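Local coordinates for protein putative Glycosidase (Bacteroides thetaiotaomicron, PDB 3R67) that is a putative glycosidase, probably with a beta-propeller fold, whose precise function is not established, at residues V329-L337 with A347-K355. Sequence-based numbering, arbitrary orientation.
Sequences VFHNQKWYL and AVAVYDPFK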
ATOM      1  N   VAL A 329      -4.826   9.947  -2.974  1.00 10.70           N
ATOM      2  CA  VAL A 329      -4.439  11.116  -3.766  1.00  9.62           C
ATOM      3  C   VAL A 329      -5.403  12.265  -3.486  1.00 12.60           C
ATOM      4  O   VAL A 329      -6.568  12.044  -3.170  1.00 11.15           O
ATOM      5  CB  VAL A 329      -4.340  10.838  -5.312  1.00 12.68           C
ATOM      6  CG1 VAL A 329      -3.313   9.749  -5.618  1.00 12.21           C
ATOM      7  CG2 VAL A 329      -5.691  10.492  -5.946  1.00 12.05           C
ATOM      8  N   PHE A 330      -4.897  13.501  -3.625  1.00 10.94           N
ATOM      9  CA  PHE A 330      -5.685  14.718  -3.507  1.00 11.38           C
ATOM     10  C   PHE A 330      -5.832  15.274  -4.906  1.00 16.28           C
ATOM     11  O   PHE A 330      -4.844  15.628  -5.544  1.00 16.02           O
ATOM     12  CB  PHE A 330      -5.045  15.706  -2.516  1.00 13.81           C
ATOM     13  CG  PHE A 330      -5.861  16.948  -2.271  1.00 14.92           C
ATOM     14  CD1 PHE A 330      -7.109  16.871  -1.662  1.00 16.81           C
ATOM     15  CD2 PHE A 330      -5.358  18.201  -2.595  1.00 17.24           C
ATOM     16  CE1 PHE A 330      -7.845  18.037  -1.394  1.00 19.53           C
ATOM     17  CE2 PHE A 330      -6.079  19.360  -2.308  1.00 20.16           C
ATOM     18  CZ  PHE A 330      -7.325  19.274  -1.727  1.00 18.62           C
ATOM     19  N   HIS A 331      -7.054  15.224  -5.427  1.00 14.78           N
ATOM     20  CA  HIS A 331      -7.327  15.569  -6.821  1.00 15.85           C
ATOM     21  C   HIS A 331      -8.632  16.320  -6.927  1.00 20.86           C
ATOM     22  O   HIS A 331      -9.657  15.867  -6.422  1.00 21.79           O
ATOM     23  CB  HIS A 331      -7.363  14.269  -7.653  1.00 15.25           C
ATOM     24  CG  HIS A 331      -7.482  14.477  -9.123  1.00 18.37           C
ATOM     25  ND1 HIS A 331      -6.397  14.889  -9.892  1.00 19.83           N
ATOM     26  CD2 HIS A 331      -8.529  14.242  -9.940  1.00 20.38           C
ATOM     27  CE1 HIS A 331      -6.834  14.936 -11.138  1.00 19.42           C
ATOM     28  NE2 HIS A 331      -8.114  14.568 -11.219  1.00 20.14           N
ATOM     29  N   ASN A 332      -8.582  17.490  -7.554  1.00 16.83           N
ATOM     30  CA  ASN A 332      -9.695  18.426  -7.723  1.00 17.68           C
ATOM     31  C   ASN A 332     -10.464  18.619  -6.374  1.00 23.04           C
ATOM     32  O   ASN A 332     -11.687  18.471  -6.321  1.00 23.95           O
ATOM     33  CB  ASN A 332     -10.647  17.978  -8.842  1.00 15.34           C
ATOM     34  CG  ASN A 332     -10.030  17.795 -10.202  1.00 37.63           C
ATOM     35  OD1 ASN A 332     -10.447  16.921 -10.953  1.00 49.70           O
ATOM     36  ND2 ASN A 332      -9.024  18.568 -10.559  1.00 21.99           N
ATOM     37  N   GLN A 333      -9.710  18.943  -5.298  1.00 19.29           N
ATOM     38  CA  GLN A 333     -10.146  19.311  -3.938  1.00 19.85           C
ATOM     39  C   GLN A 333     -10.905  18.182  -3.195  1.00 22.61           C
ATOM     40  O   GLN A 333     -11.656  18.450  -2.249  1.00 23.65           O
ATOM     41  CB  GLN A 333     -11.030  20.562  -3.962  1.00 22.52           C
ATOM     42  CG  GLN A 333     -10.410  21.791  -4.654  1.00 53.01           C
ATOM     43  CD  GLN A 333      -8.905  21.914  -4.588  1.00 85.28           C
ATOM     44  OE1 GLN A 333      -8.297  22.099  -3.533  1.00 85.22           O
ATOM     45  NE2 GLN A 333      -8.268  21.703  -5.727  1.00 78.39           N
ATOM     46  N   LYS A 334     -10.628  16.930  -3.543  1.00 17.53           N
ATOM     47  CA  LYS A 334     -11.179  15.760  -2.858  1.00 16.22           C
ATOM     48  C   LYS A 334     -10.083  14.727  -2.681  1.00 19.00           C
ATOM     49  O   LYS A 334      -9.127  14.738  -3.445  1.00 19.56           O
ATOM     50  CB  LYS A 334     -12.385  15.158  -3.619  1.00 17.52           C
ATOM     51  CG  LYS A 334     -13.606  16.054  -3.671  1.00 18.57           C
ATOM     52  CD  LYS A 334     -14.720  15.365  -4.412  1.00 25.59           C
ATOM     53  CE  LYS A 334     -15.955  16.220  -4.511  1.00 37.74           C
ATOM     54  NZ  LYS A 334     -17.025  15.536  -5.285  1.00 41.74           N
ATOM     55  N   TRP A 335     -10.224  13.843  -1.678  1.00 14.83           N
ATOM     56  CA  TRP A 335      -9.297  12.746  -1.424  1.00 13.45           C
ATOM     57  C   TRP A 335      -9.873  11.454  -1.956  1.00 16.56           C
ATOM     58  O   TRP A 335     -11.024  11.115  -1.655  1.00 17.42           O
ATOM     59  CB  TRP A 335      -8.970  12.619   0.066  1.00 12.62           C
ATOM     60  CG  TRP A 335      -8.118  13.743   0.573  1.00 13.97           C
ATOM     61  CD1 TRP A 335      -8.540  14.897   1.164  1.00 16.92           C
ATOM     62  CD2 TRP A 335      -6.683  13.812   0.528  1.00 14.22           C
ATOM     63  NE1 TRP A 335      -7.457  15.680   1.497  1.00 16.39           N
ATOM     64  CE2 TRP A 335      -6.303  15.038   1.117  1.00 17.79           C
ATOM     65  CE3 TRP A 335      -5.673  12.946   0.045  1.00 15.02           C
ATOM     66  CZ2 TRP A 335      -4.955  15.426   1.241  1.00 17.38           C
ATOM     67  CZ3 TRP A 335      -4.337  13.331   0.169  1.00 16.16           C
ATOM     68  CH2 TRP A 335      -3.990  14.545   0.779  1.00 17.48           C
ATOM     69  N   TYR A 336      -9.074  10.748  -2.780  1.00 11.68           N
ATOM     70  CA  TYR A 336      -9.442   9.480  -3.415  1.00 11.25           C
ATOM     71  C   TYR A 336      -8.607   8.371  -2.815  1.00 13.45           C
ATOM     72  O   TYR A 336      -7.383   8.423  -2.870  1.00 14.02           O
ATOM     73  CB  TYR A 336      -9.259   9.565  -4.950  1.00 11.60           C
ATOM     74  CG  TYR A 336     -10.204  10.557  -5.589  1.00 13.31           C
ATOM     75  CD1 TYR A 336      -9.938  11.924  -5.557  1.00 15.49           C
ATOM     76  CD2 TYR A 336     -11.372  10.134  -6.211  1.00 14.14           C
ATOM     77  CE1 TYR A 336     -10.812  12.841  -6.122  1.00 15.32           C
ATOM     78  CE2 TYR A 336     -12.242  11.045  -6.801  1.00 16.09           C
ATOM     79  CZ  TYR A 336     -11.963  12.401  -6.744  1.00 22.34           C
ATOM     80  OH  TYR A 336     -12.827  13.317  -7.294  1.00 24.24           O
ATOM     81  N   LEU A 337      -9.280   7.401  -2.197  1.00  9.27           N
ATOM     82  CA  LEU A 337      -8.667   6.259  -1.510  1.00  7.70           C
ATOM     83  C   LEU A 337      -8.851   5.008  -2.364  1.00 11.58           C
ATOM     84  O   LEU A 337      -9.990   4.616  -2.640  1.00 11.19           O
ATOM     85  CB  LEU A 337      -9.309   6.105  -0.105  1.00  6.93           C
ATOM     86  CG  LEU A 337      -8.708   5.053   0.848  1.00 11.48           C
ATOM     87  CD1 LEU A 337      -7.277   5.409   1.237  1.00 11.27           C
ATOM     88  CD2 LEU A 337      -9.526   4.949   2.110  1.00 14.28           C
ATOM     89  N   ALA A 347     -10.906  -0.821  -6.012  1.00  8.35           N
ATOM     90  CA  ALA A 347     -12.039   0.098  -5.853  1.00  6.89           C
ATOM     91  C   ALA A 347     -11.553   1.437  -5.290  1.00  9.22           C
ATOM     92  O   ALA A 347     -10.413   1.552  -4.838  1.00  5.67           O
ATOM     93  CB  ALA A 347     -13.114  -0.523  -4.954  1.00  7.08           C
ATOM     94  N   VAL A 348     -12.416   2.458  -5.357  1.00  8.54           N
ATOM     95  CA  VAL A 348     -12.131   3.802  -4.857  1.00  8.02           C
ATOM     96  C   VAL A 348     -13.278   4.249  -3.911  1.00 13.38           C
ATOM     97  O   VAL A 348     -14.437   3.857  -4.078  1.00 12.50           O
ATOM     98  CB  VAL A 348     -11.904   4.828  -6.035  1.00 11.69           C
ATOM     99  CG1 VAL A 348     -13.143   4.981  -6.929  1.00 11.94           C
ATOM    100  CG2 VAL A 348     -11.435   6.193  -5.525  1.00 11.20           C
ATOM    101  N   ALA A 349     -12.902   5.030  -2.891  1.00 11.43           N
ATOM    102  CA  ALA A 349     -13.749   5.754  -1.943  1.00 11.27           C
ATOM    103  C   ALA A 349     -13.339   7.228  -1.995  1.00 16.01           C
ATOM    104  O   ALA A 349     -12.161   7.520  -2.224  1.00 12.76           O
ATOM    105  CB  ALA A 349     -13.643   5.173  -0.540  1.00 11.31           C
ATOM    106  N   VAL A 350     -14.300   8.152  -1.858  1.00 15.31           N
ATOM    107  CA  VAL A 350     -14.027   9.589  -1.974  1.00 15.27           C
ATOM    108  C   VAL A 350     -14.373  10.288  -0.677  1.00 19.19           C
ATOM    109  O   VAL A 350     -15.428  10.040  -0.081  1.00 18.62           O
ATOM    110  CB  VAL A 350     -14.806  10.239  -3.166  1.00 20.44           C
ATOM    111  CG1 VAL A 350     -14.418  11.710  -3.361  1.00 20.37           C
ATOM    112  CG2 VAL A 350     -14.598   9.460  -4.476  1.00 19.55           C
ATOM    113  N   TYR A 351     -13.463  11.172  -0.245  1.00 15.48           N
ATOM    114  CA  TYR A 351     -13.627  12.017   0.922  1.00 14.19           C
ATOM    115  C   TYR A 351     -13.540  13.469   0.481  1.00 17.75           C
ATOM    116  O   TYR A 351     -12.502  13.906  -0.031  1.00 17.33           O
ATOM    117  CB  TYR A 351     -12.598  11.675   2.010  1.00 14.52           C
ATOM    118  CG  TYR A 351     -12.414  12.713   3.090  1.00 17.45           C
ATOM    119  CD1 TYR A 351     -13.451  13.030   3.964  1.00 20.57           C
ATOM    120  CD2 TYR A 351     -11.179  13.318   3.295  1.00 18.41           C
ATOM    121  CE1 TYR A 351     -13.291  13.998   4.957  1.00 21.32           C
ATOM    122  CE2 TYR A 351     -10.996  14.265   4.304  1.00 20.48           C
ATOM    123  CZ  TYR A 351     -12.059  14.599   5.136  1.00 28.80           C
ATOM    124  OH  TYR A 351     -11.918  15.536   6.128  1.00 34.38           O
ATOM    125  N   ASP A 352     -14.657  14.198   0.634  1.00 16.22           N
ATOM    126  CA  ASP A 352     -14.715  15.627   0.321  1.00 18.59           C
ATOM    127  C   ASP A 352     -14.501  16.378   1.626  1.00 24.75           C
ATOM    128  O   ASP A 352     -15.412  16.386   2.457  1.00 26.10           O
ATOM    129  CB  ASP A 352     -16.023  16.028  -0.388  1.00 21.06           C
ATOM    130  CG  ASP A 352     -16.107  17.473  -0.840  1.00 32.56           C
ATOM    131  OD1 ASP A 352     -15.193  18.265  -0.502  1.00 35.94           O
ATOM    132  OD2 ASP A 352     -17.071  17.810  -1.549  1.00 36.16           O
ATOM    133  N   PRO A 353     -13.293  16.961   1.872  1.00 20.48           N
ATOM    134  CA  PRO A 353     -13.079  17.630   3.166  1.00 21.22           C
ATOM    135  C   PRO A 353     -13.801  18.981   3.246  1.00 30.79           C
ATOM    136  O   PRO A 353     -13.826  19.567   4.323  1.00 33.25           O
ATOM    137  CB  PRO A 353     -11.555  17.802   3.252  1.00 21.91           C
ATOM    138  CG  PRO A 353     -11.021  17.580   1.864  1.00 24.80           C
ATOM    139  CD  PRO A 353     -12.095  17.024   0.997  1.00 20.46           C
ATOM    140  N   PHE A 354     -14.429  19.445   2.145  1.00 29.30           N
ATOM    141  CA  PHE A 354     -15.111  20.736   2.104  1.00 31.40           C
ATOM    142  C   PHE A 354     -16.618  20.501   1.843  1.00 38.36           C
ATOM    143  O   PHE A 354     -17.140  20.868   0.788  1.00 38.65           O
ATOM    144  CB  PHE A 354     -14.454  21.640   1.026  1.00 33.03           C
ATOM    145  CG  PHE A 354     -12.938  21.609   1.039  1.00 33.17           C
ATOM    146  CD1 PHE A 354     -12.218  22.245   2.054  1.00 35.10           C
ATOM    147  CD2 PHE A 354     -12.229  20.919   0.049  1.00 33.97           C
ATOM    148  CE1 PHE A 354     -10.817  22.198   2.072  1.00 36.16           C
ATOM    149  CE2 PHE A 354     -10.828  20.858   0.072  1.00 36.26           C
ATOM    150  CZ  PHE A 354     -10.129  21.501   1.075  1.00 35.04           C
ATOM    151  N   LYS A 355     -17.299  19.860   2.828  1.00 36.73           N
ATOM    152  CA  LYS A 355     -18.726  19.458   2.819  1.00 57.65           C
ATOM    153  C   LYS A 355     -18.951  18.315   1.836  1.00 78.81           C
ATOM    154  O   LYS A 355     -19.343  17.226   2.251  1.00 41.08           O
ATOM    155  CB  LYS A 355     -19.694  20.620   2.494  1.00 61.00           C
ATOM    156  CG  LYS A 355     -20.266  21.343   3.715  1.00 67.62           C
ATOM    157  CD  LYS A 355     -21.426  20.549   4.348  1.00 68.73           C
ATOM    158  CE  LYS A 355     -21.953  21.137   5.632  1.00 65.12           C
ATOM    159  NZ  LYS A 355     -20.947  21.108   6.728  1.00 69.44           N
TER
HETATM  160  O   HOH W   1     -14.183  19.563  -2.744  1.00 26.37           O
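Trp335 and Tyr351 form an antiparallel hydrogen-bonded pair. Trp335 N gives a nearly straight bond to Tyr351 O (2.8 Å), and Tyr351 N returns one to Trp335 O. Leu337 and Ala349 repeat the pattern, with Leu337 N to Ala349 O at 2.9 Å. Past the Trp335-Tyr351 pair, on the turn side, a water bridges the segments, donating to both Gln333 O and Asp352 OD1. Asp352 OD1 also accepts from Phe354 N (3.0 Å), which lies above the carboxylate plane, closing an Asx turn. Lys334 runs extended past Asp352, but Lys334 NZ stays 4.4 Å from Asp352 OD2, too far for a salt bridge.

These strands are the last two of a three-stranded antiparallel sheet, consistent with one blade of the five-bladed beta-propeller of this clan. A type I' turn, His331 to Lys334, brings in strand 323-331.

On one face of the sheet Trp335 and Tyr351 lie side by side. The five-membered ring of Trp335 and the Tyr351 ring are 26° from parallel and slid apart, so they barely overlap, and Trp335 CD1 meets Tyr351 CD2 at 3.7 Å. Trp14 stacks on Tyr351 and also meets Trp335. Pro353 CG sits at the indole edge. On the other face Val350 CG1 lies over one face of the Tyr336 ring, toward its rim. Val350 CG2, anti to its carbonyl carbon, touches Tyr336 CE2 (3.7 Å), while Val348 CG2 comes to the ring edge. At the turn, Phe354 CE2 approaches the edge of Phe330 at CZ (4.2 Å).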